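Local coordinates for protein glycosyl hydrolase, BNR repeat (Ralstonia eutropha, PDB 3B7F) that probably acts as a hydrolase, perhaps on glycosidic bonds, its exact substrate unknown, and folds as a seven-bladed beta-propeller, at residues W34-D39 with C377-L382; L71-T76 with F118-G123; A101-P106 with W150-G155; Y248-C253 with V293-M298; V317-G322 with Q326-G331. One frame throughout, in Å; residues are numbered along the deposited sequence.

Contact 1: residues W34-D39 with C377-L382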
# COMPACT_ATOMS: atom_id res chain seq x y z
N TRP A 34 -4.94 -9.17 -13.23
CA TRP A 34 -4.10 -9.34 -14.40
C TRP A 34 -2.68 -9.43 -13.85
O TRP A 34 -2.42 -9.03 -12.72
CB TRP A 34 -4.25 -8.20 -15.39
CG TRP A 34 -5.35 -8.32 -16.39
CD1 TRP A 34 -5.22 -8.74 -17.68
CD2 TRP A 34 -6.72 -7.96 -16.22
NE1 TRP A 34 -6.42 -8.66 -18.32
CE2 TRP A 34 -7.36 -8.19 -17.45
CE3 TRP A 34 -7.49 -7.51 -15.13
CZ2 TRP A 34 -8.73 -7.99 -17.63
CZ3 TRP A 34 -8.85 -7.29 -15.32
CH2 TRP A 34 -9.45 -7.51 -16.56
N PHE A 35 -1.80 -10.02 -14.65
CA PHE A 35 -0.43 -10.31 -14.28
C PHE A 35 0.46 -9.94 -15.42
O PHE A 35 0.16 -10.29 -16.57
CB PHE A 35 -0.29 -11.79 -13.97
CG PHE A 35 -1.12 -12.22 -12.82
CD1 PHE A 35 -0.65 -12.13 -11.54
CD2 PHE A 35 -2.42 -12.67 -13.03
CE1 PHE A 35 -1.44 -12.49 -10.45
CE2 PHE A 35 -3.21 -13.05 -11.95
CZ PHE A 35 -2.71 -12.97 -10.67
N LEU A 36 1.53 -9.21 -15.11
CA LEU A 36 2.50 -8.78 -16.14
C LEU A 36 3.82 -9.45 -15.85
O LEU A 36 4.24 -9.46 -14.72
CB LEU A 36 2.63 -7.26 -16.20
CG LEU A 36 1.58 -6.51 -17.01
CD1 LEU A 36 1.44 -5.07 -16.53
CD2 LEU A 36 1.91 -6.60 -18.54
N ALA A 37 4.46 -10.03 -16.87
CA ALA A 37 5.76 -10.70 -16.67
C ALA A 37 6.79 -10.15 -17.66
O ALA A 37 6.51 -10.05 -18.85
CB ALA A 37 5.60 -12.22 -16.81
N SER A 38 7.97 -9.80 -17.17
CA SER A 38 9.03 -9.27 -18.03
C SER A 38 10.06 -10.32 -18.43
O SER A 38 10.11 -11.41 -17.87
CB SER A 38 9.79 -8.14 -17.35
OG SER A 38 10.77 -8.61 -16.42
N ASP A 39 10.85 -9.94 -19.44
CA ASP A 39 12.07 -10.65 -19.81
C ASP A 39 13.13 -10.22 -18.75
O ASP A 39 12.87 -9.31 -17.94
CB ASP A 39 12.50 -10.34 -21.27
CG ASP A 39 12.76 -8.87 -21.54
OD1 ASP A 39 12.55 -7.99 -20.67
OD2 ASP A 39 13.15 -8.57 -22.68
N CYS A 377 4.45 2.88 -21.15
CA CYS A 377 3.19 2.22 -20.90
C CYS A 377 3.29 0.76 -21.39
O CYS A 377 3.40 0.51 -22.58
CB CYS A 377 2.04 2.95 -21.59
SG CYS A 377 0.45 2.21 -21.14
N ILE A 378 3.25 -0.18 -20.47
CA ILE A 378 3.35 -1.63 -20.77
C ILE A 378 1.99 -2.35 -20.77
O ILE A 378 1.92 -3.52 -21.09
CB ILE A 378 4.36 -2.33 -19.84
CG1 ILE A 378 3.96 -2.23 -18.35
CG2 ILE A 378 5.80 -1.74 -20.07
CD1 ILE A 378 4.75 -3.11 -17.44
N ALA A 379 0.92 -1.67 -20.38
CA ALA A 379 -0.47 -2.19 -20.44
C ALA A 379 -1.43 -1.00 -20.43
O ALA A 379 -1.19 -0.05 -19.71
CB ALA A 379 -0.79 -3.10 -19.29
N SER A 380 -2.48 -1.07 -21.24
CA SER A 380 -3.53 -0.06 -21.29
C SER A 380 -4.90 -0.77 -21.43
O SER A 380 -5.00 -1.98 -21.67
CB SER A 380 -3.32 0.93 -22.44
OG SER A 380 -3.49 0.29 -23.68
N HIS A 381 -5.96 0.01 -21.26
CA HIS A 381 -7.35 -0.47 -21.36
C HIS A 381 -7.75 -1.63 -20.40
O HIS A 381 -8.60 -2.45 -20.72
CB HIS A 381 -7.67 -0.81 -22.81
CG HIS A 381 -7.51 0.35 -23.74
ND1 HIS A 381 -6.49 0.43 -24.65
CD2 HIS A 381 -8.25 1.47 -23.91
CE1 HIS A 381 -6.61 1.54 -25.35
NE2 HIS A 381 -7.68 2.19 -24.92
N LEU A 382 -7.12 -1.65 -19.22
CA LEU A 382 -7.50 -2.58 -18.17
C LEU A 382 -8.59 -1.88 -17.39
O LEU A 382 -8.78 -0.66 -17.55
CB LEU A 382 -6.36 -2.90 -17.22
CG LEU A 382 -5.20 -3.69 -17.82
CD1 LEU A 382 -4.16 -3.84 -16.77
CD2 LEU A 382 -5.68 -5.06 -18.34
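An apolar packing of blade against blade, buried, brings Trp34 and Leu36 of strand 32-38 onto Ile378, Ala379 and Leu382, which lie in and just after the outer strand 376-379 of the last blade. Leu382 lays its CD2 methyl over one face of the indole: CD2 stands 3.5 Å from the centroid of the five-membered ring of Trp34, only 4° off the normal, a CH-pi contact. The two side chains run past one another in opposite directions. The place matters to the ring of blades, because residues 380-384 lead into strand 385-391, the C-terminal strand that completes the first blade beside strand 24-29, the 'velcro' closure of a beta-propeller. A second patch gathers about Leu36, whose CD1 lies 4.0 Å from Ile378 CD1 and 4.1 Å from Ala379 CB. One methyl can touch both neighbours because Ile378 and Ala379 form a classic beta bulge opposite Ile365, which turns two successive side chains toward strand 32-38. Trp45 and Leu25 also touch Ile378.

Contact 2: residues L71-T76 with F118-G123; sequences LMAART and FWLTPG
Leu120, on the innermost strand of its blade, reaches across to Leu71 and Ala73 on the second strand of the blade before. Its CB and CG form a stem directed at that neighbour, with CG set anti to the carbonyl carbon (chi1 -69°), and the branch point then divides the work between two methyls. CD1 does all the touching across the two segments: Leu120 CD1 lies 3.6 Å from Leu71 CB, 3.6 Å from Ala73 N and 4.0 Å from Ala73 CB, nestling against the backbone between the two side chains that point its way. CD2 turns elsewhere and meets the indole of Trp150 at its CH2 corner. Leu71 CD1 reaches the same indole, and Ala133 also touches Leu120. The strand segments run nearly antiparallel, at 164°, but their axes come no closer than 7.4 Å, since they belong to different sheets of the propeller. Backbone groups of both strands bond elsewhere: Leu120 N donates to His59 ND1, and Ala73 pairs with strand 56-62. What joins the blades here is therefore close, non-directional apolar packing, with one methyl seated between Leu71 CB, the backbone N of Ala73 and Ala73 CB.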
# COMPACT_ATOMS: atom_id res chain seq x y z
N LEU A 71 -1.50 -14.41 -2.04
CA LEU A 71 -2.83 -14.11 -1.51
C LEU A 71 -3.41 -12.97 -2.32
O LEU A 71 -2.68 -12.13 -2.81
CB LEU A 71 -2.84 -13.77 -0.02
CG LEU A 71 -2.49 -14.91 0.98
CD1 LEU A 71 -2.80 -14.48 2.39
CD2 LEU A 71 -3.22 -16.23 0.69
N MSE A 72 -4.73 -13.02 -2.49
CA MSE A 72 -5.50 -12.07 -3.26
C MSE A 72 -6.79 -11.70 -2.50
O MSE A 72 -7.63 -12.56 -2.32
CB MSE A 72 -5.85 -12.69 -4.60
CG MSE A 72 -6.83 -11.87 -5.44
SE MSE A 72 -7.43 -12.77 -6.98
CE MSE A 72 -5.79 -13.09 -7.91
N ALA A 73 -6.92 -10.45 -2.05
CA ALA A 73 -8.12 -9.94 -1.39
C ALA A 73 -9.17 -9.65 -2.49
O ALA A 73 -8.90 -8.93 -3.47
CB ALA A 73 -7.77 -8.67 -0.56
N ALA A 74 -10.35 -10.24 -2.37
CA ALA A 74 -11.39 -10.13 -3.40
C ALA A 74 -12.79 -10.14 -2.81
O ALA A 74 -12.99 -10.60 -1.69
CB ALA A 74 -11.26 -11.27 -4.40
N ARG A 75 -13.75 -9.61 -3.59
CA ARG A 75 -15.14 -9.58 -3.19
C ARG A 75 -16.04 -10.30 -4.19
O ARG A 75 -16.08 -9.94 -5.38
CB ARG A 75 -15.61 -8.16 -2.97
CG ARG A 75 -16.96 -8.09 -2.24
CD ARG A 75 -17.00 -7.03 -1.18
NE ARG A 75 -17.54 -5.73 -1.57
CZ ARG A 75 -16.87 -4.70 -2.11
NH1 ARG A 75 -15.57 -4.76 -2.44
NH2 ARG A 75 -17.53 -3.56 -2.35
N THR A 76 -16.72 -11.33 -3.66
CA THR A 76 -17.69 -12.27 -4.29
C THR A 76 -17.06 -13.10 -5.38
O THR A 76 -16.39 -14.07 -5.06
CB THR A 76 -19.04 -11.61 -4.77
OG1 THR A 76 -18.80 -10.75 -5.89
CG2 THR A 76 -19.72 -10.83 -3.62
N PHE A 118 -9.06 -5.12 2.46
CA PHE A 118 -8.39 -4.08 1.68
C PHE A 118 -6.89 -4.31 1.48
O PHE A 118 -6.37 -4.06 0.39
CB PHE A 118 -8.61 -2.74 2.36
CG PHE A 118 -8.02 -1.59 1.61
CD1 PHE A 118 -8.66 -1.12 0.48
CD2 PHE A 118 -6.85 -0.99 2.02
CE1 PHE A 118 -8.12 -0.07 -0.24
CE2 PHE A 118 -6.30 0.06 1.29
CZ PHE A 118 -6.93 0.52 0.17
N TRP A 119 -6.20 -4.77 2.52
CA TRP A 119 -4.75 -4.89 2.53
C TRP A 119 -4.28 -6.20 3.11
O TRP A 119 -4.81 -6.61 4.12
CB TRP A 119 -4.23 -3.80 3.44
CG TRP A 119 -2.77 -3.59 3.40
CD1 TRP A 119 -1.79 -4.34 3.99
CD2 TRP A 119 -2.11 -2.48 2.79
NE1 TRP A 119 -0.56 -3.78 3.73
CE2 TRP A 119 -0.74 -2.63 3.01
CE3 TRP A 119 -2.57 -1.38 2.06
CZ2 TRP A 119 0.19 -1.73 2.54
CZ3 TRP A 119 -1.65 -0.47 1.62
CH2 TRP A 119 -0.27 -0.65 1.85
N LEU A 120 -3.23 -6.78 2.54
CA LEU A 120 -2.64 -8.05 2.96
C LEU A 120 -1.14 -7.83 3.18
O LEU A 120 -0.46 -7.25 2.33
CB LEU A 120 -2.84 -9.12 1.89
CG LEU A 120 -4.25 -9.66 1.61
CD1 LEU A 120 -4.24 -10.43 0.29
CD2 LEU A 120 -4.75 -10.51 2.78
N THR A 121 -0.64 -8.30 4.32
CA THR A 121 0.79 -8.18 4.69
C THR A 121 1.32 -9.55 5.11
O THR A 121 0.72 -10.16 5.98
CB THR A 121 0.99 -7.21 5.86
OG1 THR A 121 0.61 -5.92 5.43
CG2 THR A 121 2.41 -7.15 6.28
N PRO A 122 2.43 -10.01 4.51
CA PRO A 122 2.97 -11.26 4.96
C PRO A 122 3.79 -11.00 6.24
O PRO A 122 4.42 -9.94 6.40
CB PRO A 122 3.86 -11.72 3.79
CG PRO A 122 4.10 -10.53 2.97
CD PRO A 122 3.27 -9.42 3.45
N GLY A 123 3.74 -11.96 7.15
CA GLY A 123 4.46 -11.85 8.40
C GLY A 123 5.96 -11.95 8.33
O GLY A 123 6.55 -11.98 7.25

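Contact 3: residues A101-P106 with W150-G155; sequences AFNKAP and WEPVAG. With EDO (1,2-ethanediol), chain Q.
The outermost strand of a propeller blade, 151-152, carries Pro152 against Asn103 and Ala101 of the loop that leaves the preceding blade. Strand 151-152 ends the hairpin that begins at strand 139-143, and the run from Ser143 to Trp150 has the spacing of an Asp-box, the BNR repeat signature, whose tryptophan, Trp150, packs on Trp131 and Ala133. Pro152 offers the CG corner of its ring. The amide of Asn103 crosses it obliquely, OD1 coming to 3.5 Å from Pro152 CG and ND2 to 3.9 Å, while the backbone Ala101 O is a looser neighbour of the same Pro152 CG at 4.2 Å. Asn103 CG stands anti to its own carbonyl carbon (chi1 -66°), which swings the amide to the proline. Phe102, between Ala101 and Asn103 in sequence, packs on Phe141. This is a small van der Waals contact at the surface. Next along the strand, Glu151 meets an ethanediol, probably from the crystallisation liquor and held by Thr144 OG1 and Ser149 O; its O2 makes only a weak, 3.4 Å hydrogen bond to Glu151 OE2.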
# COMPACT_ATOMS: atom_id res chain seq x y z
N ALA A 101 -13.86 -11.92 9.34
CA ALA A 101 -15.22 -11.61 9.75
C ALA A 101 -15.15 -11.17 11.18
O ALA A 101 -14.46 -11.81 11.97
CB ALA A 101 -16.13 -12.82 9.64
N PHE A 102 -15.82 -10.07 11.52
CA PHE A 102 -15.86 -9.60 12.90
C PHE A 102 -16.65 -10.59 13.76
O PHE A 102 -17.56 -11.29 13.27
CB PHE A 102 -16.54 -8.22 13.00
CG PHE A 102 -15.79 -7.10 12.31
CD1 PHE A 102 -14.66 -6.54 12.89
CD2 PHE A 102 -16.26 -6.55 11.12
CE1 PHE A 102 -13.98 -5.48 12.27
CE2 PHE A 102 -15.59 -5.49 10.52
CZ PHE A 102 -14.45 -4.96 11.09
N ASN A 103 -16.31 -10.66 15.04
CA ASN A 103 -17.05 -11.52 15.99
C ASN A 103 -18.51 -11.03 16.15
O ASN A 103 -18.80 -9.84 15.91
CB ASN A 103 -16.36 -11.56 17.37
CG ASN A 103 -14.99 -12.23 17.35
OD1 ASN A 103 -14.69 -13.08 16.50
ND2 ASN A 103 -14.14 -11.84 18.30
N LYS A 104 -19.40 -11.94 16.55
CA LYS A 104 -20.81 -11.62 16.78
C LYS A 104 -20.91 -10.59 17.89
O LYS A 104 -20.19 -10.70 18.88
CB LYS A 104 -21.60 -12.89 17.16
N ALA A 105 -21.74 -9.56 17.71
CA ALA A 105 -21.92 -8.52 18.74
C ALA A 105 -22.83 -9.06 19.86
O ALA A 105 -23.61 -9.99 19.62
CB ALA A 105 -22.51 -7.26 18.13
N PRO A 106 -22.73 -8.51 21.10
CA PRO A 106 -23.62 -8.99 22.19
C PRO A 106 -25.10 -8.60 22.00
O PRO A 106 -25.38 -7.50 21.50
CB PRO A 106 -23.06 -8.33 23.46
CG PRO A 106 -21.79 -7.63 23.05
CD PRO A 106 -21.81 -7.45 21.57
N TRP A 150 -8.75 -17.02 8.97
CA TRP A 150 -8.44 -15.75 9.57
C TRP A 150 -9.21 -15.57 10.86
O TRP A 150 -10.36 -15.99 10.93
CB TRP A 150 -8.83 -14.64 8.60
CG TRP A 150 -8.01 -14.67 7.33
CD1 TRP A 150 -8.25 -15.41 6.20
CD2 TRP A 150 -6.81 -13.94 7.08
NE1 TRP A 150 -7.28 -15.19 5.27
CE2 TRP A 150 -6.37 -14.30 5.79
CE3 TRP A 150 -6.04 -13.05 7.84
CZ2 TRP A 150 -5.22 -13.78 5.23
CZ3 TRP A 150 -4.89 -12.54 7.30
CH2 TRP A 150 -4.49 -12.90 5.99
N GLU A 151 -8.57 -14.96 11.86
CA GLU A 151 -9.21 -14.62 13.13
C GLU A 151 -8.94 -13.13 13.41
O GLU A 151 -7.91 -12.59 12.95
CB GLU A 151 -8.66 -15.49 14.27
CG GLU A 151 -7.26 -15.06 14.74
CD GLU A 151 -6.54 -16.05 15.64
OE1 GLU A 151 -7.21 -16.95 16.23
OE2 GLU A 151 -5.28 -15.91 15.72
N PRO A 152 -9.84 -12.45 14.14
CA PRO A 152 -9.55 -11.07 14.53
C PRO A 152 -8.31 -10.91 15.42
O PRO A 152 -8.02 -11.81 16.20
CB PRO A 152 -10.78 -10.65 15.33
CG PRO A 152 -11.76 -11.72 15.25
CD PRO A 152 -11.16 -12.90 14.62
N VAL A 153 -7.55 -9.83 15.27
CA VAL A 153 -6.49 -9.51 16.22
C VAL A 153 -7.28 -8.71 17.25
O VAL A 153 -7.47 -7.50 17.10
CB VAL A 153 -5.30 -8.72 15.64
CG1 VAL A 153 -4.32 -8.29 16.75
CG2 VAL A 153 -4.60 -9.56 14.58
N ALA A 154 -7.78 -9.43 18.27
CA ALA A 154 -8.61 -8.90 19.36
C ALA A 154 -8.05 -7.67 20.06
O ALA A 154 -8.80 -6.77 20.43
CB ALA A 154 -8.88 -10.02 20.37
N GLY A 155 -6.73 -7.61 20.21
CA GLY A 155 -6.10 -6.44 20.83
C GLY A 155 -6.31 -5.12 20.11
O GLY A 155 -6.17 -4.07 20.72
C1 EDO Q . -6.10 -18.88 11.77
O1 EDO Q . -5.00 -19.07 10.86
C2 EDO Q . -5.72 -17.99 12.94
O2 EDO Q . -4.45 -18.39 13.48

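Contact 4: residues Y248-C253 with V293-M298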
# COMPACT_ATOMS: atom_id res chain seq x y z
N TYR A 248 8.24 6.24 6.14
CA TYR A 248 7.78 7.31 5.27
C TYR A 248 6.28 7.17 5.11
O TYR A 248 5.75 6.06 5.20
CB TYR A 248 8.45 7.30 3.91
CG TYR A 248 9.93 7.69 3.90
CD1 TYR A 248 10.92 6.74 4.07
CD2 TYR A 248 10.33 9.01 3.64
CE1 TYR A 248 12.27 7.08 4.02
CE2 TYR A 248 11.68 9.36 3.56
CZ TYR A 248 12.64 8.38 3.77
OH TYR A 248 13.99 8.69 3.72
N GLN A 249 5.57 8.29 4.96
CA GLN A 249 4.16 8.19 4.63
C GLN A 249 3.69 9.27 3.68
O GLN A 249 4.22 10.39 3.68
CB GLN A 249 3.24 8.16 5.88
CG GLN A 249 3.23 9.44 6.73
CD GLN A 249 1.98 9.57 7.57
OE1 GLN A 249 0.89 9.60 7.04
NE2 GLN A 249 2.15 9.69 8.89
N GLN A 250 2.73 8.90 2.83
CA GLN A 250 1.96 9.84 2.02
C GLN A 250 0.67 9.95 2.81
O GLN A 250 -0.01 8.97 3.05
CB GLN A 250 1.67 9.31 0.61
CG GLN A 250 0.78 10.22 -0.19
CD GLN A 250 1.35 11.61 -0.50
OE1 GLN A 250 2.05 11.79 -1.50
NE2 GLN A 250 0.98 12.63 0.30
N ASN A 251 0.36 11.17 3.25
CA ASN A 251 -0.81 11.47 4.05
C ASN A 251 -1.70 12.40 3.22
O ASN A 251 -1.24 13.04 2.25
CB ASN A 251 -0.33 12.15 5.36
CG ASN A 251 -1.39 12.26 6.46
OD1 ASN A 251 -2.18 13.20 6.45
ND2 ASN A 251 -1.31 11.39 7.48
N HIS A 252 -2.96 12.49 3.62
CA HIS A 252 -3.88 13.49 3.05
C HIS A 252 -3.33 14.93 3.25
O HIS A 252 -3.66 15.83 2.48
CB HIS A 252 -5.27 13.37 3.69
CG HIS A 252 -6.36 13.91 2.85
ND1 HIS A 252 -7.17 13.09 2.09
CD2 HIS A 252 -6.77 15.18 2.60
CE1 HIS A 252 -8.04 13.83 1.43
NE2 HIS A 252 -7.82 15.10 1.72
N CYS A 253 -2.50 15.10 4.29
CA CYS A 253 -1.87 16.36 4.67
C CYS A 253 -0.35 16.33 4.56
O CYS A 253 0.34 16.90 5.40
CB CYS A 253 -2.32 16.78 6.08
SG CYS A 253 -4.14 16.86 6.19
N VAL A 293 12.84 7.62 -2.25
CA VAL A 293 11.40 7.44 -2.09
C VAL A 293 10.74 8.09 -3.29
O VAL A 293 11.25 9.08 -3.81
CB VAL A 293 10.91 8.08 -0.73
CG1 VAL A 293 9.44 8.34 -0.71
CG2 VAL A 293 11.33 7.20 0.46
N TRP A 294 9.63 7.49 -3.74
CA TRP A 294 8.81 7.96 -4.87
C TRP A 294 7.39 8.22 -4.41
O TRP A 294 6.87 7.45 -3.62
CB TRP A 294 8.74 6.91 -5.99
CG TRP A 294 10.01 6.66 -6.67
CD1 TRP A 294 10.49 7.34 -7.73
CD2 TRP A 294 11.00 5.68 -6.34
NE1 TRP A 294 11.70 6.85 -8.10
CE2 TRP A 294 12.06 5.84 -7.25
CE3 TRP A 294 11.10 4.68 -5.36
CZ2 TRP A 294 13.20 5.03 -7.24
CZ3 TRP A 294 12.22 3.86 -5.35
CH2 TRP A 294 13.26 4.04 -6.29
N VAL A 295 6.78 9.31 -4.92
CA VAL A 295 5.38 9.66 -4.69
C VAL A 295 4.70 9.98 -6.05
O VAL A 295 5.36 10.09 -7.06
CB VAL A 295 5.19 10.85 -3.66
CG1 VAL A 295 5.68 10.41 -2.26
CG2 VAL A 295 5.88 12.19 -4.14
N PHE A 296 3.36 10.05 -6.07
CA PHE A 296 2.59 10.42 -7.25
C PHE A 296 1.60 11.55 -6.84
O PHE A 296 0.46 11.27 -6.44
CB PHE A 296 1.83 9.26 -7.87
CG PHE A 296 1.27 9.62 -9.23
CD1 PHE A 296 0.01 10.23 -9.37
CD2 PHE A 296 2.04 9.39 -10.40
CE1 PHE A 296 -0.47 10.57 -10.65
CE2 PHE A 296 1.56 9.73 -11.65
CZ PHE A 296 0.30 10.32 -11.78
N PRO A 297 2.04 12.81 -6.94
CA PRO A 297 1.21 13.91 -6.50
C PRO A 297 -0.09 14.15 -7.24
O PRO A 297 -0.16 14.01 -8.47
CB PRO A 297 2.14 15.13 -6.65
CG PRO A 297 3.52 14.54 -6.64
CD PRO A 297 3.36 13.30 -7.38
N MSE A 298 -1.09 14.53 -6.46
CA MSE A 298 -2.43 14.87 -6.91
C MSE A 298 -2.86 16.15 -6.19
O MSE A 298 -2.21 16.57 -5.25
CB MSE A 298 -3.36 13.71 -6.63
CG MSE A 298 -3.04 12.50 -7.58
SE MSE A 298 -4.33 11.11 -7.41
CE MSE A 298 -5.75 12.01 -8.34
O HOH W 1 1.85 10.08 -3.67
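Tyr248 turns one face of its ring to Val293, and the Val293 CG2 methyl sits above the middle of it, 3.5 Å from the ring centroid and 3° off the normal. This CH-pi contact rests on both conformations: Tyr248 CG is anti to its carbonyl carbon with the ring standing across the chain (chi2 89°), and Val293 likewise sets CG2 anti to the carbonyl carbon. The phenol OH bonds to Pro290 O, in the loop before strand 293-297 of the next blade. Both residues lie on the second strands of adjacent propeller blades. Two residues along, Gln250 first extends and then bends at chi2 (64°), which brings OE1 over Val295, 3.9 Å from Val295 CB. Gln250 OE1 also takes a hydrogen bond from a water at 2.8 Å, and that water in turn accepts from Phe296 N at 2.8 Å. NE2 of Gln250 binds Asn251 O at 3.0 Å and also Asp278 O. Asn251 OD1 accepts from Cys253 N at 2.9 Å, an Asx turn at the end of the strand. Between these two strands, then, methyl-on-ring packing, the Gln250-Val295 contact and a water bridge do the joining, while the buried Gln250 amide has partners at both ends.

Contact 5: residues V317-G322 with Q326-G331; sequences VTRDAG and QRQDRG. With EDO (1,2-ethanediol), chain H.
Gln326 N donates to Val317 O at 2.8 Å, and Val317 N returns the bond to Gln326 O at 2.9 Å, so the two residues form an antiparallel hydrogen-bonded pair. They belong to a beta hairpin, strands 315-318 and 326-328, whose turn fits the Asp-box pattern of BNR repeats in Thr318, Asp320, Gly322 and Trp325. On the face of the sheet that bears these two side chains, Val317 CG1 rests against the Gln328 amide, 3.6 Å from Gln328 NE2, which is itself bound to Glu371 O and Glu373. Val317 CG2 lies beneath the middle of one face of the Arg319 guanidinium. A water gives a hydrogen bond to Gln326 OE1 at 2.8 Å and accepts one from the backbone Arg319 N, tying the two strands together beyond their pair. Within the turn Thr318 OG1 accepts from Gly322 N at 2.9 Å. Past the paired strands, Arg327 makes a salt bridge with Asp329, Arg327 NE meeting Asp329 OD2 at 2.8 Å from above the carboxylate plane.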
# COMPACT_ATOMS: atom_id res chain seq x y z
N VAL A 317 10.62 11.94 -7.25
CA VAL A 317 11.60 11.17 -6.50
C VAL A 317 12.38 12.10 -5.56
O VAL A 317 12.51 13.30 -5.83
CB VAL A 317 12.61 10.45 -7.44
CG1 VAL A 317 13.52 11.47 -8.12
CG2 VAL A 317 13.45 9.40 -6.69
N THR A 318 12.84 11.54 -4.44
CA THR A 318 13.83 12.16 -3.56
C THR A 318 14.94 11.11 -3.39
O THR A 318 14.64 9.94 -3.32
CB THR A 318 13.30 12.63 -2.17
OG1 THR A 318 14.37 13.28 -1.46
CG2 THR A 318 12.72 11.47 -1.32
N ARG A 319 16.19 11.51 -3.48
CA ARG A 319 17.34 10.64 -3.23
C ARG A 319 18.14 11.09 -2.00
O ARG A 319 19.22 10.57 -1.74
CB ARG A 319 18.21 10.58 -4.48
CG ARG A 319 17.42 10.00 -5.70
CD ARG A 319 18.37 9.62 -6.84
NE ARG A 319 17.75 8.66 -7.79
CZ ARG A 319 17.06 9.00 -8.88
NH1 ARG A 319 16.87 10.27 -9.22
NH2 ARG A 319 16.56 8.05 -9.63
N ASP A 320 17.58 12.03 -1.23
CA ASP A 320 18.22 12.63 -0.07
C ASP A 320 17.26 12.72 1.11
O ASP A 320 17.29 13.69 1.86
CB ASP A 320 18.84 14.00 -0.44
CG ASP A 320 17.83 14.99 -1.04
OD1 ASP A 320 16.59 14.82 -0.90
OD2 ASP A 320 18.29 15.96 -1.66
N ALA A 321 16.41 11.70 1.27
CA ALA A 321 15.46 11.56 2.39
C ALA A 321 14.44 12.70 2.54
O ALA A 321 13.95 12.94 3.64
CB ALA A 321 16.22 11.33 3.71
N GLY A 322 14.12 13.36 1.42
CA GLY A 322 13.12 14.41 1.38
C GLY A 322 13.59 15.85 1.42
O GLY A 322 12.76 16.77 1.38
N GLN A 326 12.71 15.74 -7.20
CA GLN A 326 12.85 15.92 -8.65
C GLN A 326 11.65 15.32 -9.37
O GLN A 326 11.16 14.25 -8.99
CB GLN A 326 14.14 15.32 -9.21
CG GLN A 326 15.43 16.08 -8.77
CD GLN A 326 15.77 15.87 -7.31
OE1 GLN A 326 15.72 14.73 -6.80
NE2 GLN A 326 16.08 16.97 -6.61
N ARG A 327 11.21 16.01 -10.42
CA ARG A 327 10.07 15.59 -11.22
C ARG A 327 10.54 14.53 -12.18
O ARG A 327 11.58 14.70 -12.82
CB ARG A 327 9.53 16.79 -12.02
CG ARG A 327 8.24 16.51 -12.81
CD ARG A 327 7.87 17.80 -13.52
NE ARG A 327 6.64 17.67 -14.29
CZ ARG A 327 5.41 17.65 -13.78
NH1 ARG A 327 5.18 17.81 -12.48
NH2 ARG A 327 4.41 17.51 -14.60
N GLN A 328 9.76 13.47 -12.30
CA GLN A 328 10.01 12.41 -13.21
C GLN A 328 8.79 12.19 -14.08
O GLN A 328 7.82 11.60 -13.65
CB GLN A 328 10.31 11.14 -12.44
CG GLN A 328 11.57 11.19 -11.63
CD GLN A 328 11.89 9.83 -11.00
OE1 GLN A 328 11.00 9.13 -10.51
NE2 GLN A 328 13.18 9.43 -11.06
N ASP A 329 8.86 12.67 -15.32
CA ASP A 329 7.76 12.59 -16.29
C ASP A 329 8.17 12.22 -17.72
O ASP A 329 7.34 12.38 -18.61
CB ASP A 329 6.98 13.92 -16.32
CG ASP A 329 7.83 15.10 -16.76
OD1 ASP A 329 8.96 14.90 -17.22
OD2 ASP A 329 7.39 16.25 -16.60
N ARG A 330 9.40 11.72 -17.96
CA ARG A 330 9.79 11.36 -19.34
C ARG A 330 9.05 10.10 -19.77
O ARG A 330 9.11 9.08 -19.05
CB ARG A 330 11.26 11.08 -19.48
CG ARG A 330 12.12 12.23 -19.24
CD ARG A 330 13.55 11.84 -19.50
NE ARG A 330 14.43 12.85 -18.95
CZ ARG A 330 14.91 13.92 -19.58
NH1 ARG A 330 14.65 14.18 -20.86
NH2 ARG A 330 15.70 14.73 -18.89
N GLY A 331 8.40 10.19 -20.92
CA GLY A 331 7.56 9.13 -21.44
C GLY A 331 6.07 9.27 -21.11
O GLY A 331 5.25 8.64 -21.75
C1 EDO H . 20.64 5.08 -5.61
O1 EDO H . 20.33 4.54 -4.31
C2 EDO H . 19.43 5.72 -6.29
O2 EDO H . 18.77 6.77 -5.54
O HOH W 2 16.60 14.33 -4.18
O HOH W 3 16.73 12.99 -8.26

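Contacts 1, 2 and 4 are buried seams between neighbouring blades, and all are apolar at heart: methyls over aromatic rings in contacts 1 and 4, leucine packing in contact 2, with a water bridge added in contact 4. Contact 3 also joins two blades, but at the surface, through a small patch about one proline. Contact 5 differs in kind, since it lies within one blade and is knit by backbone bonds and a water. It adjoins contact 4 in the same sheet, where Val293 O lies 3.0 Å from Thr318 N. Contacts 2 and 3 meet at Trp150, so the tryptophan of what looks like an Asp-box hairpin helps fill the seam behind it.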